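Local coordinates for protein 3-hydroxyisobutyrate dehydrogenase (PDB 2CVZ) that probably catalyses the NADP-dependent oxidation of 3-hydroxyisobutyrate, a step of valine catabolism, and holds NADPH in this structure, at residues Ala5-Gly10 against Glu51-Ala56; Asn175-Gly180 against Glu258-Ala263. All blocks are in the same frame, centred on the assembly; numbering follows the deposited sequence.

Overall arrangement
From the N terminus the chain runs along strand 4-7 into the turn that meets the cofactor, passes helix 13-23, strand 26-29, helix 34-43 and strand 46-47, and returns with 51-56, whose packing on Ala5 and Ile7 closes interaction 1. The remaining strands of the nucleotide-binding sheet follow before helix 160-188 begins the helical part. Residues 175-180 on that helix are followed by 77 residues without a strand until helix 251-267 arrives, and interaction 2 closes. The two loops neither nest nor cross. Their centres lie 36 Å apart, on opposite sides of the chain's centre, one inside the cofactor-binding domain and the other inside the helical domain.

Interaction 1 of 2, residues Ala5-Gly10 against Glu51-Ala56. With NDP (NADPH dihydro-nicotinamide-adenine-dinucleotide phosphate), chain G.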
loop_
_atom_site.group_PDB
_atom_site.type_symbol
_atom_site.label_atom_id
_atom_site.label_comp_id
_atom_site.label_asym_id
_atom_site.label_seq_id
_atom_site.Cartn_x
_atom_site.Cartn_y
_atom_site.Cartn_z
ATOM N N ALA C 5 -12.122 -15.539 -40.456
ATOM C CA ALA C 5 -11.304 -16.599 -39.887
ATOM C C ALA C 5 -10.978 -16.258 -38.450
ATOM O O ALA C 5 -10.903 -15.085 -38.093
ATOM C CB ALA C 5 -10.020 -16.759 -40.695
ATOM N N PHE C 6 -10.792 -17.282 -37.624
ATOM C CA PHE C 6 -10.473 -17.058 -36.222
ATOM C C PHE C 6 -9.242 -17.861 -35.823
ATOM O O PHE C 6 -9.122 -19.046 -36.153
ATOM C CB PHE C 6 -11.653 -17.464 -35.335
ATOM C CG PHE C 6 -11.656 -16.791 -33.989
ATOM C CD1 PHE C 6 -12.454 -15.672 -33.760
ATOM C CD2 PHE C 6 -10.845 -17.256 -32.957
ATOM C CE1 PHE C 6 -12.442 -15.026 -32.521
ATOM C CE2 PHE C 6 -10.826 -16.619 -31.717
ATOM C CZ PHE C 6 -11.626 -15.502 -31.498
ATOM N N ILE C 7 -8.328 -17.207 -35.113
ATOM C CA ILE C 7 -7.104 -17.848 -34.650
ATOM C C ILE C 7 -7.069 -17.840 -33.128
ATOM O O ILE C 7 -7.209 -16.786 -32.508
ATOM C CB ILE C 7 -5.854 -17.103 -35.169
ATOM C CG1 ILE C 7 -5.793 -17.181 -36.695
ATOM C CG2 ILE C 7 -4.602 -17.692 -34.535
ATOM C CD1 ILE C 7 -4.700 -16.327 -37.309
ATOM N N GLY C 8 -6.885 -19.015 -32.532
ATOM C CA GLY C 8 -6.832 -19.108 -31.084
ATOM C C GLY C 8 -8.166 -19.504 -30.485
ATOM O O GLY C 8 -8.927 -18.656 -30.019
ATOM N N LEU C 9 -8.447 -20.803 -30.491
ATOM C CA LEU C 9 -9.702 -21.314 -29.954
ATOM C C LEU C 9 -9.573 -21.685 -28.480
ATOM O O LEU C 9 -9.700 -22.852 -28.109
ATOM C CB LEU C 9 -10.153 -22.531 -30.770
ATOM C CG LEU C 9 -10.206 -22.299 -32.284
ATOM C CD1 LEU C 9 -10.588 -23.590 -32.993
ATOM C CD2 LEU C 9 -11.214 -21.197 -32.603
ATOM N N GLY C 10 -9.328 -20.683 -27.640
ATOM C CA GLY C 10 -9.183 -20.928 -26.217
ATOM C C GLY C 10 -10.480 -20.775 -25.447
ATOM O O GLY C 10 -11.566 -20.897 -26.017
ATOM N N GLU C 51 -2.067 -21.120 -42.934
ATOM C CA GLU C 51 -1.933 -20.362 -44.175
ATOM C C GLU C 51 -3.258 -19.914 -44.795
ATOM O O GLU C 51 -3.367 -18.796 -45.298
ATOM C CB GLU C 51 -1.148 -21.174 -45.210
ATOM C CG GLU C 51 -0.719 -20.358 -46.421
ATOM C CD GLU C 51 -0.254 -21.222 -47.579
ATOM O OE1 GLU C 51 0.561 -22.141 -47.347
ATOM O OE2 GLU C 51 -0.700 -20.976 -48.723
ATOM N N ARG C 52 -4.260 -20.787 -44.763
ATOM C CA ARG C 52 -5.561 -20.476 -45.347
ATOM C C ARG C 52 -6.302 -19.322 -44.676
ATOM O O ARG C 52 -7.250 -18.777 -45.242
ATOM C CB ARG C 52 -6.454 -21.720 -45.339
ATOM C CG ARG C 52 -5.971 -22.845 -46.242
ATOM C CD ARG C 52 -7.100 -23.826 -46.501
ATOM N NE ARG C 52 -8.227 -23.150 -47.137
ATOM C CZ ARG C 52 -9.450 -23.655 -47.235
ATOM N NH1 ARG C 52 -9.718 -24.854 -46.737
ATOM N NH2 ARG C 52 -10.409 -22.954 -47.829
ATOM N N VAL C 53 -5.875 -18.952 -43.474
ATOM C CA VAL C 53 -6.515 -17.858 -42.753
ATOM C C VAL C 53 -6.455 -16.556 -43.555
ATOM O O VAL C 53 -7.353 -15.717 -43.463
ATOM C CB VAL C 53 -5.853 -17.652 -41.370
ATOM C CG1 VAL C 53 -6.413 -16.409 -40.691
ATOM C CG2 VAL C 53 -6.100 -18.875 -40.501
ATOM N N ALA C 54 -5.403 -16.398 -44.354
ATOM C CA ALA C 54 -5.226 -15.198 -45.170
ATOM C C ALA C 54 -6.298 -15.071 -46.251
ATOM O O ALA C 54 -6.393 -14.045 -46.926
ATOM C CB ALA C 54 -3.842 -15.206 -45.809
ATOM N N GLU C 55 -7.100 -16.117 -46.418
ATOM C CA GLU C 55 -8.168 -16.107 -47.413
ATOM C C GLU C 55 -9.331 -15.233 -46.953
ATOM O O GLU C 55 -10.156 -14.805 -47.761
ATOM C CB GLU C 55 -8.684 -17.529 -47.653
ATOM C CG GLU C 55 -7.778 -18.411 -48.493
ATOM C CD GLU C 55 -8.315 -19.825 -48.624
ATOM O OE1 GLU C 55 -9.545 -19.983 -48.777
ATOM O OE2 GLU C 55 -7.508 -20.779 -48.579
ATOM N N ALA C 56 -9.384 -14.968 -45.651
ATOM C CA ALA C 56 -10.461 -14.179 -45.061
ATOM C C ALA C 56 -10.378 -12.672 -45.279
ATOM O O ALA C 56 -9.296 -12.107 -45.448
ATOM C CB ALA C 56 -10.545 -14.474 -43.559
HETATM P PA NDP G . -6.645 -19.636 -23.121
HETATM O O1A NDP G . -7.832 -20.406 -22.860
HETATM O O2A NDP G . -5.361 -19.806 -22.353
HETATM O O5B NDP G . -6.348 -19.817 -24.721
HETATM C C5B NDP G . -5.191 -19.205 -25.304
HETATM C C4B NDP G . -5.286 -19.598 -26.770
HETATM O O4B NDP G . -4.103 -19.042 -27.404
HETATM C C3B NDP G . -5.323 -21.057 -27.091
HETATM O O3B NDP G . -6.182 -21.268 -28.242
HETATM C C2B NDP G . -3.928 -21.407 -27.438
HETATM O O2B NDP G . -3.690 -22.593 -28.201
HETATM C C1B NDP G . -3.463 -20.127 -28.057
HETATM N N9A NDP G . -1.983 -19.970 -28.002
HETATM C C8A NDP G . -1.149 -19.858 -26.865
HETATM N N7A NDP G . 0.115 -19.728 -27.219
HETATM C C5A NDP G . 0.138 -19.753 -28.586
HETATM C C6A NDP G . 1.161 -19.660 -29.557
HETATM N N6A NDP G . 2.433 -19.514 -29.181
HETATM N N1A NDP G . 0.839 -19.720 -30.873
HETATM C C2A NDP G . -0.452 -19.868 -31.249
HETATM N N3A NDP G . -1.492 -19.965 -30.414
HETATM C C4A NDP G . -1.128 -19.899 -29.080
HETATM O O3 NDP G . -6.970 -18.097 -23.094
HETATM P PN NDP G . -8.258 -17.181 -22.864
HETATM O O1N NDP G . -8.742 -17.462 -21.508
HETATM O O2N NDP G . -9.117 -17.472 -24.060
HETATM O O5D NDP G . -7.623 -15.731 -23.068
HETATM C C5D NDP G . -7.109 -15.278 -24.363
HETATM C C4D NDP G . -7.063 -13.720 -24.315
HETATM O O4D NDP G . -8.357 -13.265 -23.925
HETATM C C3D NDP G . -6.111 -13.204 -23.232
HETATM O O3D NDP G . -5.427 -12.044 -23.727
HETATM C C2D NDP G . -7.000 -12.932 -22.047
HETATM O O2D NDP G . -6.348 -12.047 -21.153
HETATM C C1D NDP G . -8.243 -12.343 -22.837
HETATM N N1N NDP G . -9.537 -12.379 -22.088
HETATM C C2N NDP G . -9.844 -13.542 -21.327
HETATM C C3N NDP G . -11.120 -13.535 -20.629
HETATM C C7N NDP G . -11.525 -14.695 -19.829
HETATM O O7N NDP G . -12.422 -14.648 -18.962
HETATM N N7N NDP G . -10.934 -15.890 -20.020
HETATM C C4N NDP G . -11.950 -12.411 -20.745
HETATM C C5N NDP G . -11.628 -11.308 -21.482
HETATM C C6N NDP G . -10.423 -11.290 -22.156
HETATM P P2B NDP G . -3.683 -24.027 -27.603
HETATM O O1X NDP G . -2.819 -24.766 -28.546
HETATM O O2X NDP G . -5.083 -24.529 -27.560
HETATM O O3X NDP G . -3.077 -23.998 -26.201
#
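Two alanines meet almost methyl to methyl here: Ala5 CB of the strand lies 3.7 Å from Ala56 CB, and the same Ala56 methyl stands 3.6 Å from Ala5 N. The backbones come close, with Ala5 CA 5.7 Å from Val53 CA. Val53 carries more of the contact than Ala56. Its CG1 is anti to the backbone N (chi1 173°), which carries this branch to Ala5 CB at 3.6 Å and to Ile7 CD1 at 3.8 Å, so one methyl bridges two strand residues. Ile7 reaches it with the end of its chain, and the face is continued by Leu76 of helix 66-76, which touches both Ile7 and Val53. On the 51-56 side, Arg52 grips Glu55 side-on, NE to OE2 at 2.9 Å and NH2 to OE1 at 3.2 Å, while its NH1 pairs with Glu46. Beyond Ile7 the strand gives way to Gly8-Gly10, where Leu9 N approaches NDP O3B at 3.2 Å and also bonds to Asn30. A side chain at Gly10 would run into the cofactor. Strand 4-7, the glycine-rich loop on NADPH and helix 13-23 are consistent with the GxGxxG motif of a Rossmann-type dinucleotide-binding fold.

Interaction 2 of 2, residues Asn175-Gly180 against Glu258-Ala263; sequences NLWAAG and EVYEMA
Trp177 reaches from helix 160-188 to both Val259 and Tyr260 of helix 251-267, and its atoms divide the work. CB comes first, 3.6 Å from Tyr260 OH and 3.9 Å from Tyr260 CE2. Because CG is anti to the backbone N (chi1 -177°), the indole extends toward the other helix. In the five-membered ring, NE1 turns to its own helix and bonds to Glu181. At the ring fusion, CD2 is 3.9 Å from Val259 CG2, a methyl centred over one face of the indole: it sits 4.0 Å from the centroid of the five-membered ring, nearly along the ring normal, a CH-pi contact. CE3 lies over the face of the Tyr260 ring, toward its rim, and the six-membered ring presents its edge to that face with the planes at 61°, an edge-to-face pair. CZ2, farther out, meets Val259 CB at 3.9 Å. Tyr260 OH reaches helix 160-188, hydrogen-bonded to Ala173 O and 3.6 Å from Leu176 CB. Replacing Trp177 by alanine would probably strip the Val259 methyl and the Tyr260 face of their aromatic partner and Glu181 of the indole N-H. Trp177 and Val259 also pack on Leu252 and Pro251 of the second subunit, so the contact adjoins a subunit interface. The axes of segments 175-180 and 258-263 pass 11.5 Å apart at 76°, a steep, aromatic-filled helix crossing in the all-helical C-terminal domain of a 3-hydroxyisobutyrate dehydrogenase.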
loop_
_atom_site.group_PDB
_atom_site.type_symbol
_atom_site.label_atom_id
_atom_site.label_comp_id
_atom_site.label_asym_id
_atom_site.label_seq_id
_atom_site.Cartn_x
_atom_site.Cartn_y
_atom_site.Cartn_z
ATOM N N ASN C 175 -11.559 -4.302 -7.098
ATOM C CA ASN C 175 -12.880 -4.566 -6.546
ATOM C C ASN C 175 -12.957 -5.948 -5.913
ATOM O O ASN C 175 -13.451 -6.107 -4.797
ATOM C CB ASN C 175 -13.946 -4.449 -7.637
ATOM C CG ASN C 175 -14.034 -3.050 -8.222
ATOM O OD1 ASN C 175 -13.458 -2.099 -7.687
ATOM N ND2 ASN C 175 -14.767 -2.916 -9.318
ATOM N N LEU C 176 -12.456 -6.942 -6.639
ATOM C CA LEU C 176 -12.479 -8.326 -6.186
ATOM C C LEU C 176 -11.628 -8.574 -4.947
ATOM O O LEU C 176 -12.068 -9.232 -4.006
ATOM C CB LEU C 176 -12.019 -9.240 -7.324
ATOM C CG LEU C 176 -11.852 -10.735 -7.035
ATOM C CD1 LEU C 176 -13.180 -11.344 -6.595
ATOM C CD2 LEU C 176 -11.348 -11.426 -8.293
ATOM N N TRP C 177 -10.409 -8.047 -4.944
ATOM C CA TRP C 177 -9.516 -8.246 -3.811
ATOM C C TRP C 177 -9.992 -7.537 -2.548
ATOM O O TRP C 177 -9.988 -8.126 -1.469
ATOM C CB TRP C 177 -8.099 -7.791 -4.169
ATOM C CG TRP C 177 -7.105 -8.039 -3.072
ATOM C CD1 TRP C 177 -6.835 -7.224 -2.009
ATOM C CD2 TRP C 177 -6.274 -9.193 -2.913
ATOM N NE1 TRP C 177 -5.889 -7.798 -1.201
ATOM C CE2 TRP C 177 -5.525 -9.008 -1.731
ATOM C CE3 TRP C 177 -6.089 -10.368 -3.656
ATOM C CZ2 TRP C 177 -4.603 -9.954 -1.271
ATOM C CZ3 TRP C 177 -5.171 -11.311 -3.196
ATOM C CH2 TRP C 177 -4.441 -11.095 -2.014
ATOM N N ALA C 178 -10.407 -6.279 -2.678
ATOM C CA ALA C 178 -10.879 -5.523 -1.523
ATOM C C ALA C 178 -12.091 -6.206 -0.907
ATOM O O ALA C 178 -12.223 -6.279 0.315
ATOM C CB ALA C 178 -11.230 -4.093 -1.928
ATOM N N ALA C 179 -12.987 -6.698 -1.758
ATOM C CA ALA C 179 -14.171 -7.389 -1.265
ATOM C C ALA C 179 -13.694 -8.597 -0.458
ATOM O O ALA C 179 -14.250 -8.915 0.593
ATOM C CB ALA C 179 -15.038 -7.835 -2.425
ATOM N N GLY C 180 -12.653 -9.255 -0.960
ATOM C CA GLY C 180 -12.092 -10.409 -0.279
ATOM C C GLY C 180 -11.564 -10.046 1.097
ATOM O O GLY C 180 -11.849 -10.738 2.081
ATOM N N GLU C 258 0.798 -5.788 -7.265
ATOM C CA GLU C 258 1.679 -6.523 -6.363
ATOM C C GLU C 258 0.971 -7.647 -5.600
ATOM O O GLU C 258 1.517 -8.752 -5.479
ATOM C CB GLU C 258 2.352 -5.561 -5.377
ATOM C CG GLU C 258 3.104 -4.408 -6.042
ATOM C CD GLU C 258 4.083 -4.866 -7.112
ATOM O OE1 GLU C 258 4.862 -5.801 -6.851
ATOM O OE2 GLU C 258 4.082 -4.281 -8.218
ATOM N N VAL C 259 -0.234 -7.387 -5.092
ATOM C CA VAL C 259 -0.947 -8.427 -4.354
ATOM C C VAL C 259 -1.356 -9.586 -5.262
ATOM O O VAL C 259 -1.294 -10.747 -4.854
ATOM C CB VAL C 259 -2.191 -7.868 -3.599
ATOM C CG1 VAL C 259 -1.754 -6.763 -2.639
ATOM C CG2 VAL C 259 -3.240 -7.363 -4.577
ATOM N N TYR C 260 -1.766 -9.293 -6.495
ATOM C CA TYR C 260 -2.132 -10.376 -7.403
ATOM C C TYR C 260 -0.892 -11.148 -7.833
ATOM O O TYR C 260 -0.977 -12.332 -8.155
ATOM C CB TYR C 260 -2.897 -9.841 -8.620
ATOM C CG TYR C 260 -4.380 -9.706 -8.346
ATOM C CD1 TYR C 260 -5.244 -10.792 -8.517
ATOM C CD2 TYR C 260 -4.912 -8.515 -7.855
ATOM C CE1 TYR C 260 -6.599 -10.692 -8.203
ATOM C CE2 TYR C 260 -6.264 -8.405 -7.536
ATOM C CZ TYR C 260 -7.100 -9.498 -7.713
ATOM O OH TYR C 260 -8.430 -9.390 -7.396
ATOM N N GLU C 261 0.265 -10.484 -7.842
ATOM C CA GLU C 261 1.502 -11.178 -8.192
ATOM C C GLU C 261 1.753 -12.204 -7.090
ATOM O O GLU C 261 2.169 -13.330 -7.361
ATOM C CB GLU C 261 2.686 -10.210 -8.266
ATOM C CG GLU C 261 4.011 -10.902 -8.619
ATOM C CD GLU C 261 4.080 -11.360 -10.071
ATOM O OE1 GLU C 261 4.612 -12.460 -10.328
ATOM O OE2 GLU C 261 3.619 -10.616 -10.960
HETATM N N MSE C 262 1.496 -11.803 -5.847
HETATM C CA MSE C 262 1.673 -12.692 -4.698
HETATM C C MSE C 262 0.780 -13.912 -4.873
HETATM O O MSE C 262 1.209 -15.049 -4.678
HETATM C CB MSE C 262 1.271 -11.996 -3.399
HETATM C CG MSE C 262 2.095 -10.783 -3.028
HETATM SE SE MSE C 262 1.358 -9.985 -1.440
HETATM C CE MSE C 262 2.462 -8.378 -1.383
ATOM N N ALA C 263 -0.477 -13.665 -5.220
ATOM C CA ALA C 263 -1.416 -14.758 -5.416
ATOM C C ALA C 263 -0.904 -15.697 -6.506
ATOM O O ALA C 263 -0.939 -16.918 -6.348
ATOM C CB ALA C 263 -2.791 -14.207 -5.787
#